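Long-range contacts in pancreatic lipase related protein 2 (Equus caballus, PDB 1W52), which probably hydrolyses galactolipids and triacylglycerols, releasing fatty acids, as a calcium-binding lipase of the alpha/beta hydrolase superfamily: residues 224-229 against 323-328; 280-285 against 307-312. All coordinates share one frame; numbering follows the deposited sequence.

From the N terminus, the chain first builds most of the central sheet and then reaches residues 224-229, the first half of contact 1. It runs on through helix 257-277 to residues 280-285 and 307-312, which pair in contact 2 and close a short loop. The chain adds the edge strand 285-286 on the way, and residues 323-328 then enter between it and strand 226-230, closing the longer loop of contact 1. Contact 2 therefore lies wholly within the span of contact 1. They touch directly: Ala284 packs on Phe228 and Phe327, and Tyr285 O probably accepts a hydrogen bond from Phe328 N. Contact 1 pairs two neighbouring sheet strands; contact 2 ties together two loops beside the sheet edge.

Contact 1 of 2, residues 224-229 against 323-328; sequences GHMDFF and VEQTFF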
ATOM      1  N   GLY A 224      -0.261 -11.073   6.753  1.00 19.92           N
ATOM      2  CA  GLY A 224       0.827 -11.249   5.809  1.00 21.74           C
ATOM      3  C   GLY A 224       2.068 -11.562   6.589  1.00 23.46           C
ATOM      4  O   GLY A 224       2.045 -11.524   7.824  1.00 24.31           O
ATOM      5  N   HIS A 225       3.150 -11.892   5.894  1.00 24.52           N
ATOM      6  CA  HIS A 225       4.447 -11.874   6.559  1.00 25.39           C
ATOM      7  C   HIS A 225       4.762 -10.420   6.859  1.00 25.57           C
ATOM      8  O   HIS A 225       5.407 -10.089   7.853  1.00 25.29           O
ATOM      9  CB  HIS A 225       5.527 -12.551   5.715  1.00 25.59           C
ATOM     10  CG  HIS A 225       5.175 -13.958   5.385  1.00 26.16           C
ATOM     11  ND1 HIS A 225       4.571 -14.299   4.189  1.00 26.78           N
ATOM     12  CD2 HIS A 225       5.232 -15.093   6.119  1.00 24.12           C
ATOM     13  CE1 HIS A 225       4.313 -15.592   4.178  1.00 23.34           C
ATOM     14  NE2 HIS A 225       4.681 -16.092   5.344  1.00 25.15           N
ATOM     15  N   MET A 226       4.249  -9.545   6.008  1.00 25.77           N
ATOM     16  CA  MET A 226       4.392  -8.123   6.228  1.00 25.57           C
ATOM     17  C   MET A 226       3.059  -7.384   6.039  1.00 24.92           C
ATOM     18  O   MET A 226       2.355  -7.570   5.071  1.00 25.72           O
ATOM     19  CB  MET A 226       5.418  -7.630   5.247  1.00 26.01           C
ATOM     20  CG  MET A 226       6.655  -8.488   5.169  1.00 26.01           C
ATOM     21  SD  MET A 226       8.020  -7.421   4.681  1.00 33.45           S
ATOM     22  CE  MET A 226       8.287  -7.709   3.072  1.00 32.41           C
ATOM     23  N   ASP A 227       2.711  -6.561   6.997  1.00 23.93           N
ATOM     24  CA  ASP A 227       1.502  -5.783   6.946  1.00 23.26           C
ATOM     25  C   ASP A 227       1.985  -4.365   7.033  1.00 22.64           C
ATOM     26  O   ASP A 227       2.545  -3.988   8.041  1.00 21.62           O
ATOM     27  CB  ASP A 227       0.614  -6.128   8.147  1.00 23.48           C
ATOM     28  CG  ASP A 227      -0.020  -7.505   8.014  1.00 24.43           C
ATOM     29  OD1 ASP A 227      -1.180  -7.558   7.477  1.00 23.78           O
ATOM     30  OD2 ASP A 227       0.601  -8.570   8.375  1.00 22.87           O
ATOM     31  N   PHE A 228       1.818  -3.604   5.955  1.00 22.58           N
ATOM     32  CA  PHE A 228       2.165  -2.180   5.918  1.00 22.29           C
ATOM     33  C   PHE A 228       0.943  -1.318   6.254  1.00 21.19           C
ATOM     34  O   PHE A 228      -0.178  -1.652   5.817  1.00 21.52           O
ATOM     35  CB  PHE A 228       2.646  -1.787   4.538  1.00 22.44           C
ATOM     36  CG  PHE A 228       3.859  -2.526   4.080  1.00 24.61           C
ATOM     37  CD1 PHE A 228       3.774  -3.842   3.659  1.00 27.27           C
ATOM     38  CD2 PHE A 228       5.078  -1.897   4.028  1.00 26.44           C
ATOM     39  CE1 PHE A 228       4.871  -4.511   3.211  1.00 26.99           C
ATOM     40  CE2 PHE A 228       6.201  -2.563   3.579  1.00 27.67           C
ATOM     41  CZ  PHE A 228       6.090  -3.865   3.161  1.00 28.50           C
ATOM     42  N   PHE A 229       1.170  -0.202   6.977  1.00 18.77           N
ATOM     43  CA  PHE A 229       0.104   0.746   7.348  1.00 16.90           C
ATOM     44  C   PHE A 229       0.334   2.214   6.940  1.00 15.18           C
ATOM     45  O   PHE A 229       0.587   3.060   7.798  1.00 15.49           O
ATOM     46  CB  PHE A 229      -0.110   0.652   8.850  1.00 16.84           C
ATOM     47  CG  PHE A 229      -0.629  -0.653   9.274  1.00 16.06           C
ATOM     48  CD1 PHE A 229       0.242  -1.714   9.478  1.00 16.83           C
ATOM     49  CD2 PHE A 229      -1.992  -0.850   9.419  1.00 14.16           C
ATOM     50  CE1 PHE A 229      -0.274  -2.984   9.886  1.00 18.64           C
ATOM     51  CE2 PHE A 229      -2.528  -2.110   9.767  1.00 14.55           C
ATOM     52  CZ  PHE A 229      -1.674  -3.176  10.013  1.00 16.83           C
ATOM     53  N   VAL A 323       5.787 -13.533  10.825  1.00 33.38           N
ATOM     54  CA  VAL A 323       4.450 -13.116  10.351  1.00 31.62           C
ATOM     55  C   VAL A 323       3.957 -11.860  11.085  1.00 31.15           C
ATOM     56  O   VAL A 323       4.402 -11.511  12.191  1.00 31.34           O
ATOM     57  CB  VAL A 323       3.396 -14.223  10.495  1.00 30.36           C
ATOM     58  CG1 VAL A 323       3.535 -15.209   9.406  1.00 29.12           C
ATOM     59  CG2 VAL A 323       3.560 -14.927  11.801  1.00 29.68           C
ATOM     60  N   GLU A 324       3.051 -11.156  10.443  1.00 30.44           N
ATOM     61  CA  GLU A 324       2.521  -9.942  11.020  1.00 29.69           C
ATOM     62  C   GLU A 324       3.569  -8.879  11.316  1.00 29.71           C
ATOM     63  O   GLU A 324       3.272  -7.959  12.071  1.00 30.12           O
ATOM     64  CB  GLU A 324       1.785 -10.268  12.315  1.00 29.18           C
ATOM     65  CG  GLU A 324       0.758 -11.395  12.212  1.00 28.09           C
ATOM     66  CD  GLU A 324      -0.215 -11.340  13.371  1.00 28.43           C
ATOM     67  OE1 GLU A 324       0.148 -10.684  14.413  1.00 27.24           O
ATOM     68  OE2 GLU A 324      -1.335 -11.912  13.240  1.00 28.59           O
ATOM     69  N   GLN A 325       4.777  -9.012  10.750  1.00 29.33           N
ATOM     70  CA  GLN A 325       5.778  -7.961  10.806  1.00 28.89           C
ATOM     71  C   GLN A 325       5.089  -6.712  10.317  1.00 27.41           C
ATOM     72  O   GLN A 325       4.575  -6.688   9.195  1.00 26.55           O
ATOM     73  CB  GLN A 325       6.952  -8.242   9.869  1.00 29.88           C
ATOM     74  CG  GLN A 325       7.801  -9.478  10.173  1.00 33.99           C
ATOM     75  CD  GLN A 325       8.939  -9.702   9.153  1.00 37.41           C
ATOM     76  OE1 GLN A 325       8.783 -10.480   8.185  1.00 39.66           O
ATOM     77  NE2 GLN A 325      10.075  -9.031   9.376  1.00 37.90           N
ATOM     78  N   THR A 326       5.065  -5.675  11.146  1.00 25.96           N
ATOM     79  CA  THR A 326       4.353  -4.482  10.754  1.00 25.22           C
ATOM     80  C   THR A 326       5.296  -3.336  10.547  1.00 25.58           C
ATOM     81  O   THR A 326       6.320  -3.208  11.240  1.00 24.96           O
ATOM     82  CB  THR A 326       3.294  -4.076  11.785  1.00 24.69           C
ATOM     83  OG1 THR A 326       3.949  -3.733  12.981  1.00 27.60           O
ATOM     84  CG2 THR A 326       2.407  -5.229  12.234  1.00 22.68           C
ATOM     85  N   PHE A 327       4.919  -2.513   9.568  1.00 26.54           N
ATOM     86  CA  PHE A 327       5.629  -1.292   9.200  1.00 27.97           C
ATOM     87  C   PHE A 327       4.678  -0.074   8.933  1.00 27.00           C
ATOM     88  O   PHE A 327       3.497  -0.247   8.572  1.00 27.82           O
ATOM     89  CB  PHE A 327       6.489  -1.531   7.963  1.00 28.67           C
ATOM     90  CG  PHE A 327       7.231  -2.810   7.999  1.00 35.19           C
ATOM     91  CD1 PHE A 327       6.538  -4.044   7.899  1.00 38.74           C
ATOM     92  CD2 PHE A 327       8.630  -2.816   8.143  1.00 39.47           C
ATOM     93  CE1 PHE A 327       7.217  -5.249   7.939  1.00 37.46           C
ATOM     94  CE2 PHE A 327       9.302  -4.015   8.182  1.00 39.53           C
ATOM     95  CZ  PHE A 327       8.577  -5.238   8.079  1.00 39.30           C
ATOM     96  N   PHE A 328       5.234   1.134   9.104  1.00 24.95           N
ATOM     97  CA  PHE A 328       4.518   2.387   8.997  1.00 23.22           C
ATOM     98  C   PHE A 328       5.241   3.357   8.152  1.00 22.44           C
ATOM     99  O   PHE A 328       6.360   3.211   7.897  1.00 22.19           O
ATOM    100  CB  PHE A 328       4.301   2.985  10.360  1.00 22.47           C
ATOM    101  CG  PHE A 328       3.429   2.150  11.215  1.00 22.51           C
ATOM    102  CD1 PHE A 328       3.967   1.357  12.214  1.00 24.57           C
ATOM    103  CD2 PHE A 328       2.075   2.088  10.990  1.00 22.33           C
ATOM    104  CE1 PHE A 328       3.155   0.546  13.040  1.00 24.20           C
ATOM    105  CE2 PHE A 328       1.250   1.263  11.805  1.00 24.55           C
ATOM    106  CZ  PHE A 328       1.804   0.498  12.835  1.00 24.04           C
TER
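Phe327 and Phe229 have the most surface buried here, and they lie on opposite faces of a parallel strand pair. Phe327 packs beside Met226 and Phe228. Met226 SD comes obliquely to the Phe327 ring, 4.0 Å from CE1 of Phe327, in a Met-aromatic contact. The Phe228 and Phe327 rings are nearly parallel, at 24°, but slid apart so that they barely overlap. On the other face, Phe229 lies alongside Phe328, both pointing the same way. CB of Phe229 meets CE2 of Phe328, and the ring planes are oblique. Phe327 O reaches the edge of the Phe229 ring, and His205 stacks on that ring. The backbone sets this spacing. Bonds alternate from Asp227 N to Gln325 O, Phe327 N to Asp227 O and Phe229 N to Phe327 O, the last at 2.8 Å. Before the strands, Glu324 N gives a fairly straight bond of 2.8 Å to Gly224 O. With CG of Asp227 beside its backbone N (chi1 -73°), OD2 takes Gly224 N on the syn side, 24° out of the carboxylate plane. OD1 binds His205 and Val223, which should fix the carboxylate. With strand 201-204 on the far side of 226-230, this is parallel strand pairing in the central sheet of the alpha/beta hydrolase fold.

Contact 2 of 2, residues 280-285 against 307-312; sequences DGFLAY and PKMGHY
Met309 and Phe282 form the tight end of this contact, where two irregular loops meet. Met309 N donates to Phe282 O at 2.8 Å, and the bond is fairly straight (161°). The Met309 side chain starts toward the other loop, with its CB 4.0 Å from CB of Phe282. Its CG is anti to the backbone N (chi1 178°), and the chain then bends at the sulfur, which brings CE obliquely to the Phe282 ring. Phe282 itself leads away from residues 307-312 to pack on Ser274 and Ser275 of helix 257-277. Met309 also touches Tyr271 of that helix and Phe228 and Pro230 of the sheet.

A second backbone bond, from Ala284 N to Pro307 O at 3.1 Å, lies on the other side of Leu283. These two bonds make a single bridge between Leu283 and Lys308. Beside it the Pro307 ring lies against Ala284. CD of Pro307 comes to Ala284 O at 3.3 Å, with CG next to the Ala284 methyl. Both residues also pack on Phe327, so this end is buried against the sheet.

The outer side is looser. The extended Lys308 chain runs alongside exposed Asp280, and the two point the same way. Lys308 NZ and Asp280 OD1 are 3.7 Å apart, a long salt bridge and probably a weak tie.

The arrangement is structural packing of the lipase domain. A single backbone bridge joins two loops, with side chains that pack on strands 226-230 and 325-329 and on helix 257-277, beside the edge of the alpha/beta hydrolase sheet.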
ATOM      1  N   ASP A 280      11.543   3.541  -4.592  1.00 44.00           N
ATOM      2  CA  ASP A 280      12.156   4.203  -3.431  1.00 45.83           C
ATOM      3  C   ASP A 280      11.174   5.148  -2.789  1.00 44.39           C
ATOM      4  O   ASP A 280      11.539   5.971  -1.944  1.00 45.03           O
ATOM      5  CB  ASP A 280      13.417   4.982  -3.843  1.00 47.40           C
ATOM      6  CG  ASP A 280      14.510   4.069  -4.422  1.00 52.84           C
ATOM      7  OD1 ASP A 280      14.966   3.118  -3.701  1.00 56.98           O
ATOM      8  OD2 ASP A 280      14.954   4.233  -5.598  1.00 59.90           O
ATOM      9  N   GLY A 281       9.922   5.031  -3.204  1.00 42.13           N
ATOM     10  CA  GLY A 281       8.945   6.055  -2.955  1.00 40.11           C
ATOM     11  C   GLY A 281       8.153   5.840  -1.692  1.00 37.40           C
ATOM     12  O   GLY A 281       7.444   6.756  -1.228  1.00 37.68           O
ATOM     13  N   PHE A 282       8.262   4.630  -1.146  1.00 33.20           N
ATOM     14  CA  PHE A 282       7.368   4.197  -0.082  1.00 29.76           C
ATOM     15  C   PHE A 282       8.106   3.276   0.828  1.00 28.61           C
ATOM     16  O   PHE A 282       7.813   2.098   0.861  1.00 28.10           O
ATOM     17  CB  PHE A 282       6.148   3.452  -0.627  1.00 28.33           C
ATOM     18  CG  PHE A 282       5.422   4.146  -1.754  1.00 24.67           C
ATOM     19  CD1 PHE A 282       4.237   4.796  -1.537  1.00 20.25           C
ATOM     20  CD2 PHE A 282       5.883   4.075  -3.064  1.00 22.70           C
ATOM     21  CE1 PHE A 282       3.541   5.380  -2.610  1.00 18.88           C
ATOM     22  CE2 PHE A 282       5.163   4.681  -4.145  1.00 20.00           C
ATOM     23  CZ  PHE A 282       4.022   5.335  -3.903  1.00 16.83           C
ATOM     24  N   LEU A 283       9.069   3.800   1.559  1.00 27.50           N
ATOM     25  CA  LEU A 283       9.842   2.968   2.449  1.00 28.44           C
ATOM     26  C   LEU A 283       9.136   2.771   3.764  1.00 28.68           C
ATOM     27  O   LEU A 283       8.875   3.710   4.467  1.00 28.20           O
ATOM     28  CB  LEU A 283      11.187   3.604   2.737  1.00 29.34           C
ATOM     29  CG  LEU A 283      12.281   3.717   1.647  1.00 31.97           C
ATOM     30  CD1 LEU A 283      12.005   4.788   0.546  1.00 33.31           C
ATOM     31  CD2 LEU A 283      13.578   4.029   2.359  1.00 31.29           C
ATOM     32  N   ALA A 284       8.840   1.547   4.129  1.00 29.58           N
ATOM     33  CA  ALA A 284       8.211   1.332   5.403  1.00 30.72           C
ATOM     34  C   ALA A 284       9.225   1.214   6.530  1.00 31.45           C
ATOM     35  O   ALA A 284      10.349   0.773   6.350  1.00 30.80           O
ATOM     36  CB  ALA A 284       7.363   0.104   5.325  1.00 31.94           C
ATOM     37  N   TYR A 285       8.811   1.601   7.714  1.00 33.10           N
ATOM     38  CA  TYR A 285       9.702   1.599   8.864  1.00 35.06           C
ATOM     39  C   TYR A 285       9.063   0.675   9.862  1.00 37.48           C
ATOM     40  O   TYR A 285       7.853   0.690   9.998  1.00 39.07           O
ATOM     41  CB  TYR A 285       9.831   2.993   9.508  1.00 34.58           C
ATOM     42  CG  TYR A 285      10.481   4.041   8.630  1.00 32.89           C
ATOM     43  CD1 TYR A 285       9.870   4.445   7.482  1.00 30.01           C
ATOM     44  CD2 TYR A 285      11.696   4.617   8.948  1.00 33.03           C
ATOM     45  CE1 TYR A 285      10.404   5.350   6.676  1.00 30.16           C
ATOM     46  CE2 TYR A 285      12.263   5.572   8.089  1.00 31.08           C
ATOM     47  CZ  TYR A 285      11.583   5.917   6.960  1.00 30.42           C
ATOM     48  OH  TYR A 285      11.984   6.856   6.042  1.00 33.35           O
ATOM     49  N   PRO A 307      12.268  -1.753   4.027  1.00 35.10           N
ATOM     50  CA  PRO A 307      11.644  -2.492   2.929  1.00 32.76           C
ATOM     51  C   PRO A 307      10.983  -1.491   2.016  1.00 31.66           C
ATOM     52  O   PRO A 307      10.535  -0.456   2.502  1.00 32.03           O
ATOM     53  CB  PRO A 307      10.603  -3.351   3.621  1.00 32.24           C
ATOM     54  CG  PRO A 307      10.345  -2.655   4.910  1.00 33.23           C
ATOM     55  CD  PRO A 307      11.640  -2.043   5.321  1.00 34.30           C
ATOM     56  N   LYS A 308      10.923  -1.762   0.722  1.00 29.87           N
ATOM     57  CA  LYS A 308      10.185  -0.885  -0.154  1.00 28.90           C
ATOM     58  C   LYS A 308       8.762  -1.418  -0.192  1.00 27.36           C
ATOM     59  O   LYS A 308       8.574  -2.575  -0.517  1.00 27.30           O
ATOM     60  CB  LYS A 308      10.842  -0.849  -1.519  1.00 29.60           C
ATOM     61  CG  LYS A 308      12.267  -0.228  -1.448  1.00 32.88           C
ATOM     62  CD  LYS A 308      13.139  -0.550  -2.671  1.00 37.06           C
ATOM     63  CE  LYS A 308      14.666  -0.315  -2.441  1.00 40.11           C
ATOM     64  NZ  LYS A 308      15.405  -0.510  -3.758  1.00 43.19           N
ATOM     65  N   MET A 309       7.771  -0.608   0.212  1.00 25.55           N
ATOM     66  CA  MET A 309       6.368  -1.052   0.287  1.00 23.71           C
ATOM     67  C   MET A 309       5.867  -1.044  -1.104  1.00 22.26           C
ATOM     68  O   MET A 309       6.197  -0.194  -1.883  1.00 22.76           O
ATOM     69  CB  MET A 309       5.511  -0.094   1.100  1.00 23.96           C
ATOM     70  CG  MET A 309       4.033  -0.483   1.167  1.00 25.43           C
ATOM     71  SD  MET A 309       2.818   0.707   1.861  1.00 25.72           S
ATOM     72  CE  MET A 309       2.326   1.413   0.382  1.00 25.53           C
ATOM     73  N   GLY A 310       5.106  -2.024  -1.479  1.00 20.85           N
ATOM     74  CA  GLY A 310       4.804  -2.094  -2.874  1.00 20.16           C
ATOM     75  C   GLY A 310       5.408  -3.262  -3.598  1.00 20.09           C
ATOM     76  O   GLY A 310       5.677  -4.329  -3.062  1.00 18.89           O
ATOM     77  N   HIS A 311       5.555  -3.042  -4.886  1.00 21.88           N
ATOM     78  CA  HIS A 311       6.109  -4.004  -5.822  1.00 22.69           C
ATOM     79  C   HIS A 311       7.431  -4.604  -5.372  1.00 22.46           C
ATOM     80  O   HIS A 311       7.589  -5.815  -5.467  1.00 21.87           O
ATOM     81  CB  HIS A 311       6.327  -3.317  -7.149  1.00 23.06           C
ATOM     82  CG  HIS A 311       6.274  -4.245  -8.297  1.00 25.33           C
ATOM     83  ND1 HIS A 311       5.137  -4.949  -8.620  1.00 27.22           N
ATOM     84  CD2 HIS A 311       7.224  -4.622  -9.181  1.00 26.18           C
ATOM     85  CE1 HIS A 311       5.379  -5.698  -9.682  1.00 27.15           C
ATOM     86  NE2 HIS A 311       6.633  -5.507 -10.048  1.00 27.07           N
ATOM     87  N   TYR A 312       8.348  -3.769  -4.852  1.00 22.19           N
ATOM     88  CA  TYR A 312       9.700  -4.255  -4.485  1.00 22.30           C
ATOM     89  C   TYR A 312       9.866  -4.684  -3.050  1.00 21.28           C
ATOM     90  O   TYR A 312      10.983  -4.736  -2.529  1.00 19.76           O
ATOM     91  CB  TYR A 312      10.808  -3.270  -4.922  1.00 22.68           C
ATOM     92  CG  TYR A 312      10.753  -3.034  -6.432  1.00 25.93           C
ATOM     93  CD1 TYR A 312      10.132  -1.926  -6.949  1.00 28.42           C
ATOM     94  CD2 TYR A 312      11.233  -3.981  -7.334  1.00 29.33           C
ATOM     95  CE1 TYR A 312      10.043  -1.719  -8.298  1.00 31.00           C
ATOM     96  CE2 TYR A 312      11.137  -3.791  -8.712  1.00 30.74           C
ATOM     97  CZ  TYR A 312      10.543  -2.654  -9.196  1.00 32.89           C
ATOM     98  OH  TYR A 312      10.442  -2.430 -10.584  1.00 36.74           O
TER